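Local coordinates for thioredoxin-like protein (Bacteroides caccae ATCC 43185, PDB 4YOD) that probably acts as a thiol-disulfide oxidoreductase of the thioredoxin fold, although its exact substrate and cellular role are not established, at residues Ile155-Thr160 against Gln250-Lys255; Leu179-Pro184 against Ile257-Leu262; Leu214-Asp219 against Phe244-Lys249. One frame throughout, in Å; residues are numbered along the deposited sequence.

Contact 1 (Ile155-Thr160 against Gln250-Lys255)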
loop_
_atom_site.group_PDB
_atom_site.type_symbol
_atom_site.label_atom_id
_atom_site.label_comp_id
_atom_site.label_asym_id
_atom_site.label_seq_id
_atom_site.Cartn_x
_atom_site.Cartn_y
_atom_site.Cartn_z
ATOM N N ILE A 155 -10.138 -4.736 -10.430
ATOM C CA ILE A 155 -10.532 -4.278 -11.769
ATOM C C ILE A 155 -10.152 -5.357 -12.804
ATOM O O ILE A 155 -8.992 -5.775 -12.879
ATOM C CB ILE A 155 -9.942 -2.895 -12.125
ATOM C CG1 ILE A 155 -10.493 -1.819 -11.147
ATOM C CG2 ILE A 155 -10.293 -2.538 -13.583
ATOM C CD1 ILE A 155 -9.902 -0.444 -11.290
ATOM N N ASN A 156 -11.150 -5.815 -13.584
ATOM C CA ASN A 156 -10.960 -6.841 -14.613
ATOM C C ASN A 156 -10.102 -6.319 -15.762
ATOM O O ASN A 156 -10.115 -5.125 -16.058
ATOM C CB ASN A 156 -12.316 -7.313 -15.157
ATOM C CG ASN A 156 -12.206 -8.523 -16.042
ATOM O OD1 ASN A 156 -11.364 -9.412 -15.838
ATOM N ND2 ASN A 156 -12.989 -8.537 -17.087
ATOM N N PHE A 157 -9.343 -7.215 -16.395
ATOM C CA PHE A 157 -8.475 -6.888 -17.532
ATOM C C PHE A 157 -8.248 -8.146 -18.342
ATOM O O PHE A 157 -8.338 -9.251 -17.796
ATOM C CB PHE A 157 -7.127 -6.262 -17.086
ATOM C CG PHE A 157 -6.271 -7.180 -16.236
ATOM C CD1 PHE A 157 -5.353 -8.046 -16.824
ATOM C CD2 PHE A 157 -6.417 -7.212 -14.852
ATOM C CE1 PHE A 157 -4.584 -8.923 -16.038
ATOM C CE2 PHE A 157 -5.644 -8.080 -14.069
ATOM C CZ PHE A 157 -4.741 -8.934 -14.667
ATOM N N THR A 158 -7.915 -7.963 -19.625
ATOM C CA THR A 158 -7.600 -9.009 -20.601
ATOM C C THR A 158 -6.088 -9.194 -20.672
ATOM O O THR A 158 -5.352 -8.212 -20.795
ATOM C CB THR A 158 -8.184 -8.609 -21.967
ATOM O OG1 THR A 158 -9.582 -8.367 -21.809
ATOM C CG2 THR A 158 -7.951 -9.667 -23.055
ATOM N N TYR A 159 -5.626 -10.445 -20.580
ATOM C CA TYR A 159 -4.206 -10.778 -20.692
ATOM C C TYR A 159 -3.987 -11.635 -21.946
ATOM O O TYR A 159 -4.920 -12.313 -22.414
ATOM C CB TYR A 159 -3.670 -11.483 -19.424
ATOM C CG TYR A 159 -4.363 -12.786 -19.083
ATOM C CD1 TYR A 159 -3.983 -13.981 -19.688
ATOM C CD2 TYR A 159 -5.386 -12.826 -18.141
ATOM C CE1 TYR A 159 -4.623 -15.180 -19.386
ATOM C CE2 TYR A 159 -6.022 -14.021 -17.815
ATOM C CZ TYR A 159 -5.636 -15.198 -18.440
ATOM O OH TYR A 159 -6.266 -16.378 -18.128
ATOM N N THR A 160 -2.769 -11.584 -22.501
ATOM C CA THR A 160 -2.437 -12.360 -23.700
ATOM C C THR A 160 -1.300 -13.306 -23.354
ATOM O O THR A 160 -0.312 -12.877 -22.763
ATOM C CB THR A 160 -2.100 -11.438 -24.885
ATOM O OG1 THR A 160 -3.100 -10.428 -24.987
ATOM C CG2 THR A 160 -2.003 -12.195 -26.210
ATOM N N GLN A 250 -4.599 3.422 -16.206
ATOM C CA GLN A 250 -4.232 3.369 -14.774
ATOM C C GLN A 250 -5.221 2.484 -13.991
ATOM O O GLN A 250 -5.749 2.911 -12.966
ATOM C CB GLN A 250 -4.166 4.786 -14.152
ATOM C CG GLN A 250 -3.065 5.667 -14.709
ATOM C CD GLN A 250 -3.123 7.027 -14.068
ATOM O OE1 GLN A 250 -2.627 7.237 -12.957
ATOM N NE2 GLN A 250 -3.770 7.969 -14.741
ATOM N N LEU A 251 -5.516 1.278 -14.519
ATOM C CA LEU A 251 -6.416 0.297 -13.883
ATOM C C LEU A 251 -5.802 -0.208 -12.596
ATOM O O LEU A 251 -6.517 -0.586 -11.664
ATOM C CB LEU A 251 -6.693 -0.902 -14.822
ATOM C CG LEU A 251 -7.327 -0.596 -16.199
ATOM C CD1 LEU A 251 -7.627 -1.890 -16.962
ATOM C CD2 LEU A 251 -8.573 0.292 -16.068
ATOM N N TYR A 252 -4.462 -0.288 -12.586
ATOM C CA TYR A 252 -3.674 -0.680 -11.430
ATOM C C TYR A 252 -2.592 0.364 -11.201
ATOM O O TYR A 252 -2.063 0.913 -12.177
ATOM C CB TYR A 252 -3.055 -2.084 -11.616
ATOM C CG TYR A 252 -4.066 -3.195 -11.454
ATOM C CD1 TYR A 252 -4.973 -3.497 -12.476
ATOM C CD2 TYR A 252 -4.189 -3.882 -10.249
ATOM C CE1 TYR A 252 -5.939 -4.490 -12.315
ATOM C CE2 TYR A 252 -5.151 -4.884 -10.081
ATOM C CZ TYR A 252 -6.041 -5.162 -11.107
ATOM O OH TYR A 252 -7.010 -6.119 -10.937
ATOM N N ASP A 253 -2.240 0.602 -9.927
ATOM C CA ASP A 253 -1.170 1.533 -9.551
ATOM C C ASP A 253 0.152 0.825 -9.812
ATOM O O ASP A 253 0.440 -0.212 -9.210
ATOM C CB ASP A 253 -1.299 2.002 -8.077
ATOM C CG ASP A 253 -0.252 3.018 -7.610
ATOM O OD1 ASP A 253 0.704 3.307 -8.390
ATOM O OD2 ASP A 253 -0.396 3.538 -6.486
ATOM N N LEU A 254 0.911 1.334 -10.759
ATOM C CA LEU A 254 2.167 0.686 -11.144
ATOM C C LEU A 254 3.433 1.394 -10.606
ATOM O O LEU A 254 4.509 1.172 -11.157
ATOM C CB LEU A 254 2.244 0.621 -12.681
ATOM C CG LEU A 254 1.098 -0.075 -13.434
ATOM C CD1 LEU A 254 1.283 0.074 -14.948
ATOM C CD2 LEU A 254 0.980 -1.537 -13.051
ATOM N N LYS A 255 3.321 2.220 -9.544
ATOM C CA LYS A 255 4.477 2.984 -9.008
ATOM C C LYS A 255 5.567 2.048 -8.418
ATOM O O LYS A 255 6.727 2.453 -8.275
ATOM C CB LYS A 255 4.025 4.022 -7.966
ATOM C CG LYS A 255 3.491 3.439 -6.654
ATOM C CD LYS A 255 2.972 4.536 -5.731
ATOM C CE LYS A 255 2.588 4.028 -4.365
ATOM N NZ LYS A 255 1.433 3.101 -4.417
#
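The phenol of Y252 reaches across to the backbone of I155 and donates a hydrogen bond from its hydroxyl to the carbonyl: OH of Y252 lies 2.8 Å from I155 O. The approach is bent, with a C=O...donor angle of 132° and the donor tilted out of the carbonyl plane. CG of Y252 stands beside its own backbone N, anti to the carbonyl carbon (chi1 -75°), and from there the ring extends to the start of 155-160. I155 O also lies at the edge of that ring, 3.4 Å from Y252 CE1. F157 comes obliquely to the same ring, its CD2 3.8 Å from Y252 CE1. The ring planes stand nearly perpendicular, at 87°. CG of F157 sits between backbone N and carbonyl carbon, which brings the CD2 and CE2 side of its ring to Y252 CE1 and OH. A phenylalanine in place of Y252 would probably keep much of this packing but leave I155 O without its hydroxyl donor. Farther out, I155 and L251 cross at about a right angle. I155 CG2 packs 4.1 Å from L251 CD2, while I155 CD1 comes to 3.4 Å from L251 O, a carbonyl that also accepts from N148 ND2. N148 takes the I155 N-H through OD1 as well, binding both segments. On the sheet side, Y252 packs on L179 and I181 of strand 176-181 and meets Y261 edge-to-face, while F157 fits among L179, I246 of helix 245-249, and L214 and I216 of strand 211-217.

Contact 2 (Leu179-Pro184 against Ile257-Leu262)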
loop_
_atom_site.group_PDB
_atom_site.type_symbol
_atom_site.label_atom_id
_atom_site.label_comp_id
_atom_site.label_asym_id
_atom_site.label_seq_id
_atom_site.Cartn_x
_atom_site.Cartn_y
_atom_site.Cartn_z
ATOM N N LEU A 179 -2.036 -12.291 -8.008
ATOM C CA LEU A 179 -1.743 -11.427 -9.145
ATOM C C LEU A 179 -0.326 -10.876 -8.994
ATOM O O LEU A 179 -0.001 -10.239 -7.991
ATOM C CB LEU A 179 -2.798 -10.299 -9.250
ATOM C CG LEU A 179 -2.643 -9.321 -10.413
ATOM C CD1 LEU A 179 -2.762 -10.039 -11.791
ATOM C CD2 LEU A 179 -3.647 -8.178 -10.295
ATOM N N PHE A 180 0.520 -11.127 -9.986
ATOM C CA PHE A 180 1.909 -10.675 -9.890
ATOM C C PHE A 180 2.262 -9.759 -11.076
ATOM O O PHE A 180 2.543 -10.232 -12.177
ATOM C CB PHE A 180 2.830 -11.921 -9.816
ATOM C CG PHE A 180 4.337 -11.777 -9.871
ATOM C CD1 PHE A 180 4.952 -10.545 -9.672
ATOM C CD2 PHE A 180 5.148 -12.890 -10.056
ATOM C CE1 PHE A 180 6.346 -10.422 -9.716
ATOM C CE2 PHE A 180 6.541 -12.766 -10.089
ATOM C CZ PHE A 180 7.129 -11.534 -9.912
ATOM N N ILE A 181 2.293 -8.455 -10.820
ATOM C CA ILE A 181 2.639 -7.453 -11.833
ATOM C C ILE A 181 4.171 -7.399 -11.888
ATOM O O ILE A 181 4.804 -7.101 -10.875
ATOM C CB ILE A 181 1.975 -6.088 -11.526
ATOM C CG1 ILE A 181 0.436 -6.267 -11.324
ATOM C CG2 ILE A 181 2.325 -5.057 -12.617
ATOM C CD1 ILE A 181 -0.425 -5.012 -11.007
ATOM N N ASN A 182 4.745 -7.711 -13.055
ATOM C CA ASN A 182 6.193 -7.859 -13.239
ATOM C C ASN A 182 6.788 -7.059 -14.408
ATOM O O ASN A 182 6.065 -6.503 -15.230
ATOM C CB ASN A 182 6.515 -9.353 -13.461
ATOM C CG ASN A 182 5.930 -9.916 -14.741
ATOM O OD1 ASN A 182 6.507 -9.791 -15.828
ATOM N ND2 ASN A 182 4.768 -10.540 -14.646
ATOM N N ASN A 183 8.130 -7.026 -14.449
ATOM C CA ASN A 183 8.987 -6.419 -15.477
ATOM C C ASN A 183 10.138 -7.383 -15.797
ATOM O O ASN A 183 10.689 -7.987 -14.871
ATOM C CB ASN A 183 9.538 -5.060 -15.021
ATOM C CG ASN A 183 8.735 -3.860 -15.475
ATOM O OD1 ASN A 183 7.549 -3.947 -15.823
ATOM N ND2 ASN A 183 9.370 -2.701 -15.478
ATOM N N PRO A 184 10.524 -7.561 -17.079
ATOM C CA PRO A 184 11.644 -8.469 -17.382
ATOM C C PRO A 184 12.996 -7.834 -17.057
ATOM O O PRO A 184 13.127 -6.604 -17.067
ATOM C CB PRO A 184 11.494 -8.747 -18.885
ATOM C CG PRO A 184 10.335 -7.917 -19.360
ATOM C CD PRO A 184 10.010 -6.922 -18.306
ATOM N N ILE A 257 6.965 -1.874 -9.107
ATOM C CA ILE A 257 7.002 -3.122 -9.870
ATOM C C ILE A 257 8.291 -3.819 -9.415
ATOM O O ILE A 257 9.349 -3.193 -9.428
ATOM C CB ILE A 257 6.845 -2.960 -11.409
ATOM C CG1 ILE A 257 5.400 -2.500 -11.764
ATOM C CG2 ILE A 257 7.183 -4.275 -12.137
ATOM C CD1 ILE A 257 5.182 -2.063 -13.242
ATOM N N PRO A 258 8.213 -5.045 -8.857
ATOM C CA PRO A 258 7.041 -5.927 -8.794
ATOM C C PRO A 258 6.022 -5.527 -7.735
ATOM O O PRO A 258 6.331 -4.808 -6.779
ATOM C CB PRO A 258 7.661 -7.297 -8.452
ATOM C CG PRO A 258 8.906 -6.951 -7.674
ATOM C CD PRO A 258 9.435 -5.727 -8.370
ATOM N N THR A 259 4.784 -5.972 -7.936
ATOM C CA THR A 259 3.743 -5.770 -6.942
ATOM C C THR A 259 2.863 -7.019 -6.924
ATOM O O THR A 259 2.661 -7.659 -7.957
ATOM C CB THR A 259 3.000 -4.435 -7.066
ATOM O OG1 THR A 259 2.413 -4.181 -5.807
ATOM C CG2 THR A 259 1.939 -4.412 -8.151
ATOM N N LEU A 260 2.404 -7.394 -5.732
ATOM C CA LEU A 260 1.596 -8.597 -5.557
ATOM C C LEU A 260 0.259 -8.282 -4.950
ATOM O O LEU A 260 0.188 -7.463 -4.047
ATOM C CB LEU A 260 2.320 -9.616 -4.651
ATOM C CG LEU A 260 3.681 -10.133 -5.113
ATOM C CD1 LEU A 260 4.391 -10.873 -3.980
ATOM C CD2 LEU A 260 3.541 -11.028 -6.320
ATOM N N TYR A 261 -0.789 -8.944 -5.461
ATOM C CA TYR A 261 -2.152 -8.874 -4.932
ATOM C C TYR A 261 -2.632 -10.267 -4.612
ATOM O O TYR A 261 -2.322 -11.198 -5.347
ATOM C CB TYR A 261 -3.126 -8.263 -5.959
ATOM C CG TYR A 261 -3.054 -6.762 -6.088
ATOM C CD1 TYR A 261 -2.057 -6.155 -6.846
ATOM C CD2 TYR A 261 -4.044 -5.949 -5.545
ATOM C CE1 TYR A 261 -2.018 -4.769 -7.021
ATOM C CE2 TYR A 261 -4.001 -4.559 -5.695
ATOM C CZ TYR A 261 -2.996 -3.980 -6.450
ATOM O OH TYR A 261 -2.915 -2.618 -6.563
ATOM N N LEU A 262 -3.397 -10.411 -3.535
ATOM C CA LEU A 262 -4.081 -11.671 -3.250
ATOM C C LEU A 262 -5.568 -11.369 -3.308
ATOM O O LEU A 262 -6.042 -10.474 -2.601
ATOM C CB LEU A 262 -3.688 -12.319 -1.899
ATOM C CG LEU A 262 -4.320 -13.730 -1.677
ATOM C CD1 LEU A 262 -3.729 -14.770 -2.652
ATOM C CD2 LEU A 262 -4.147 -14.206 -0.243
#
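Strands 179-181 and 259-262 run antiparallel in the central sheet of the thioredoxin fold, and L179 and I181 face Y261 and T259 as hydrogen-bonded pairs. Each pair exchanges two backbone bonds; L179 N to Y261 O, at 2.9 Å, is one of the four. Between them F180 and L260 form a non-hydrogen-bonded pair.

The tight part is the buried strand centre. On the face of L179, I181, T259 and Y261, the I181 and T259 side chains lie side by side, with T259 CG2 3.8 Å from I181 CD1. This methyl sits between its own backbone N and carbonyl carbon (chi1 -159° places OG1 anti to N), and OG1 is thereby left to bond D273. One hydrogen-bonded pair along, L179 CB meets Y261 CB at 3.9 Å. On the other face, F180 and L260 also run alongside each other, L260 CD2 lying 3.7 Å from F180 CD1, and T192 and I193 of helix 187-197 pack on the phenyl.

Past N182, which is still buried, the contact thins into loop, and N183, I257 and P258 are partly exposed. Here I257 crosses I181 and N183 at about right angles; its CG2 touches N182 C at 3.6 Å, and its CG1 stands 4.1 Å from I181 CG2. A cis peptide bond joins I257 to P258, as in the cis-proline loop of thioredoxins, and the P258 ring touches C189 of the likely CxxC motif. P258, though in the loop, packs closely: its CB meets the edge of the F180 ring, near its plane, 3.6 Å from F180 CE1.

Contact 3 (Leu214-Asp219 against Phe244-Lys249)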
loop_
_atom_site.group_PDB
_atom_site.type_symbol
_atom_site.label_atom_id
_atom_site.label_comp_id
_atom_site.label_asym_id
_atom_site.label_seq_id
_atom_site.Cartn_x
_atom_site.Cartn_y
_atom_site.Cartn_z
ATOM N N LEU A 214 -1.334 -15.601 -11.538
ATOM C CA LEU A 214 -1.403 -14.868 -12.789
ATOM C C LEU A 214 -0.322 -13.795 -12.802
ATOM O O LEU A 214 -0.386 -12.842 -12.021
ATOM C CB LEU A 214 -2.806 -14.236 -12.982
ATOM C CG LEU A 214 -3.026 -13.409 -14.257
ATOM C CD1 LEU A 214 -3.005 -14.295 -15.508
ATOM C CD2 LEU A 214 -4.341 -12.670 -14.213
ATOM N N SER A 215 0.672 -13.940 -13.680
ATOM C CA SER A 215 1.710 -12.915 -13.779
ATOM C C SER A 215 1.345 -12.026 -14.950
ATOM O O SER A 215 0.943 -12.543 -15.996
ATOM C CB SER A 215 3.095 -13.529 -13.938
ATOM O OG SER A 215 3.271 -14.025 -15.253
ATOM N N ILE A 216 1.420 -10.708 -14.765
ATOM C CA ILE A 216 1.044 -9.789 -15.830
ATOM C C ILE A 216 2.132 -8.739 -16.056
ATOM O O ILE A 216 2.579 -8.051 -15.128
ATOM C CB ILE A 216 -0.368 -9.153 -15.637
ATOM C CG1 ILE A 216 -0.758 -8.225 -16.815
ATOM C CG2 ILE A 216 -0.534 -8.429 -14.304
ATOM C CD1 ILE A 216 -1.191 -8.947 -18.074
ATOM N N TYR A 217 2.581 -8.674 -17.319
ATOM C CA TYR A 217 3.535 -7.687 -17.759
ATOM C C TYR A 217 2.736 -6.529 -18.399
ATOM O O TYR A 217 2.034 -6.744 -19.387
ATOM C CB TYR A 217 4.573 -8.298 -18.707
ATOM C CG TYR A 217 5.494 -7.273 -19.330
ATOM C CD1 TYR A 217 6.235 -6.401 -18.539
ATOM C CD2 TYR A 217 5.619 -7.168 -20.714
ATOM C CE1 TYR A 217 7.050 -5.427 -19.107
ATOM C CE2 TYR A 217 6.455 -6.216 -21.294
ATOM C CZ TYR A 217 7.181 -5.357 -20.483
ATOM O OH TYR A 217 8.004 -4.410 -21.032
ATOM N N PRO A 218 2.787 -5.311 -17.826
ATOM C CA PRO A 218 1.964 -4.223 -18.371
ATOM C C PRO A 218 2.676 -3.274 -19.343
ATOM O O PRO A 218 1.991 -2.436 -19.932
ATOM C CB PRO A 218 1.531 -3.475 -17.105
ATOM C CG PRO A 218 2.679 -3.682 -16.125
ATOM C CD PRO A 218 3.488 -4.884 -16.596
ATOM N N ASP A 219 4.014 -3.373 -19.517
ATOM C CA ASP A 219 4.746 -2.422 -20.360
ATOM C C ASP A 219 4.871 -2.867 -21.834
ATOM O O ASP A 219 4.282 -3.872 -22.233
ATOM C CB ASP A 219 6.119 -2.091 -19.763
ATOM C CG ASP A 219 6.045 -1.262 -18.505
ATOM O OD1 ASP A 219 6.051 -0.014 -18.615
ATOM O OD2 ASP A 219 6.002 -1.858 -17.406
ATOM N N PHE A 244 -1.852 -2.480 -23.685
ATOM C CA PHE A 244 -1.289 -1.671 -22.587
ATOM C C PHE A 244 -2.395 -0.849 -21.873
ATOM O O PHE A 244 -2.178 0.298 -21.477
ATOM C CB PHE A 244 -0.124 -0.759 -23.072
ATOM C CG PHE A 244 0.687 -1.298 -24.240
ATOM C CD1 PHE A 244 1.524 -2.399 -24.081
ATOM C CD2 PHE A 244 0.616 -0.700 -25.494
ATOM C CE1 PHE A 244 2.247 -2.913 -25.166
ATOM C CE2 PHE A 244 1.355 -1.201 -26.573
ATOM C CZ PHE A 244 2.168 -2.301 -26.403
ATOM N N THR A 245 -3.566 -1.482 -21.680
ATOM C CA THR A 245 -4.777 -0.919 -21.070
ATOM C C THR A 245 -4.579 -0.595 -19.573
ATOM O O THR A 245 -5.067 0.439 -19.117
ATOM C CB THR A 245 -5.942 -1.900 -21.281
ATOM O OG1 THR A 245 -5.970 -2.251 -22.662
ATOM C CG2 THR A 245 -7.297 -1.321 -20.871
ATOM N N ILE A 246 -3.887 -1.472 -18.816
ATOM C CA ILE A 246 -3.628 -1.263 -17.387
ATOM C C ILE A 246 -2.851 0.030 -17.208
ATOM O O ILE A 246 -3.252 0.880 -16.402
ATOM C CB ILE A 246 -2.897 -2.463 -16.743
ATOM C CG1 ILE A 246 -3.791 -3.720 -16.748
ATOM C CG2 ILE A 246 -2.407 -2.104 -15.316
ATOM C CD1 ILE A 246 -3.036 -5.078 -16.584
ATOM N N LYS A 247 -1.762 0.187 -17.999
ATOM C CA LYS A 247 -0.865 1.339 -17.985
ATOM C C LYS A 247 -1.588 2.600 -18.483
ATOM O O LYS A 247 -1.582 3.607 -17.776
ATOM C CB LYS A 247 0.384 1.045 -18.843
ATOM C CG LYS A 247 1.515 2.052 -18.714
ATOM C CD LYS A 247 2.554 1.832 -19.809
ATOM C CE LYS A 247 3.916 2.378 -19.455
ATOM N NZ LYS A 247 3.950 3.863 -19.454
ATOM N N GLU A 248 -2.232 2.534 -19.668
ATOM C CA GLU A 248 -2.913 3.687 -20.290
ATOM C C GLU A 248 -4.089 4.206 -19.468
ATOM O O GLU A 248 -4.227 5.414 -19.322
ATOM C CB GLU A 248 -3.394 3.346 -21.701
ATOM C CG GLU A 248 -2.340 3.562 -22.769
ATOM C CD GLU A 248 -2.872 3.480 -24.186
ATOM O OE1 GLU A 248 -2.966 2.351 -24.719
ATOM O OE2 GLU A 248 -3.203 4.543 -24.763
ATOM N N LYS A 249 -4.924 3.310 -18.930
ATOM C CA LYS A 249 -6.101 3.725 -18.154
ATOM C C LYS A 249 -5.826 3.747 -16.641
ATOM O O LYS A 249 -6.733 4.053 -15.871
ATOM C CB LYS A 249 -7.304 2.820 -18.470
ATOM C CG LYS A 249 -7.758 2.821 -19.946
ATOM C CD LYS A 249 -8.946 3.745 -20.220
ATOM C CE LYS A 249 -10.291 3.161 -19.832
ATOM N NZ LYS A 249 -11.401 4.111 -20.121
HETATM O O HOH W 1 -0.612 -2.070 -19.471
#
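I216 and I246 make the apolar part of this contact: I216 CG1 and I246 CD1 meet at 3.9 Å, the two side chains crossing obliquely. I216 holds CG1 anti to its backbone N (chi1 -178°), while I246 leaves the helix with CG1 beside its own N and the chain extended beyond, which carries CD1 to I216 CG1.

A second group of contacts surrounds backbone oxygens. P218 O lies at the edge of the F244 ring, near its plane. D219 O approaches the same ring obliquely, 3.6 Å from F244 CD1; buried here, this carbonyl has no polar partner in the model.

Water provides the polar link. One molecule donates to P218 O at 2.7 Å and accepts from K247 N at 2.9 Å, joining the loop just after the strand to the first turn of helix 245-249.

Charge adds a looser element. D219 and K247 cross at about a right angle, and D219 OD1 touches the aliphatic K247 CE at 3.3 Å. K247 NZ stands 4.5 Å from D219 OD1, beyond a salt bridge, so any attraction is probably modest.

F244 occupies the N-cap position, and D241 just upstream accepts from I246 N through OD2. The arrangement is that of a short helix packed over the C-terminal end of strand 211-217, which runs parallel to both its neighbours in the thioredoxin-fold sheet.

Beyond the N-terminal helices, the chain enters at 155-160, runs through strand 176-181 and reaches strand 211-217. Contact 3 closes the shortest loop, bringing 244-249 back to 214-219 after strand 237-240. The chain then passes directly into 250-255, which closes contact 1 around contact 3, and on to 257-262, which closes contact 2, also around contact 3. Contacts 1 and 2 cross, their segments alternating. Contact 2 ties two neighbouring strands of the sheet; contact 3 holds helix 245-249 to the next strand, and contact 1 fastens the entry segment over them. L179 links contacts 1 and 2, I246 joins contacts 1 and 3, and F180 pairs contact 2 with 214-219.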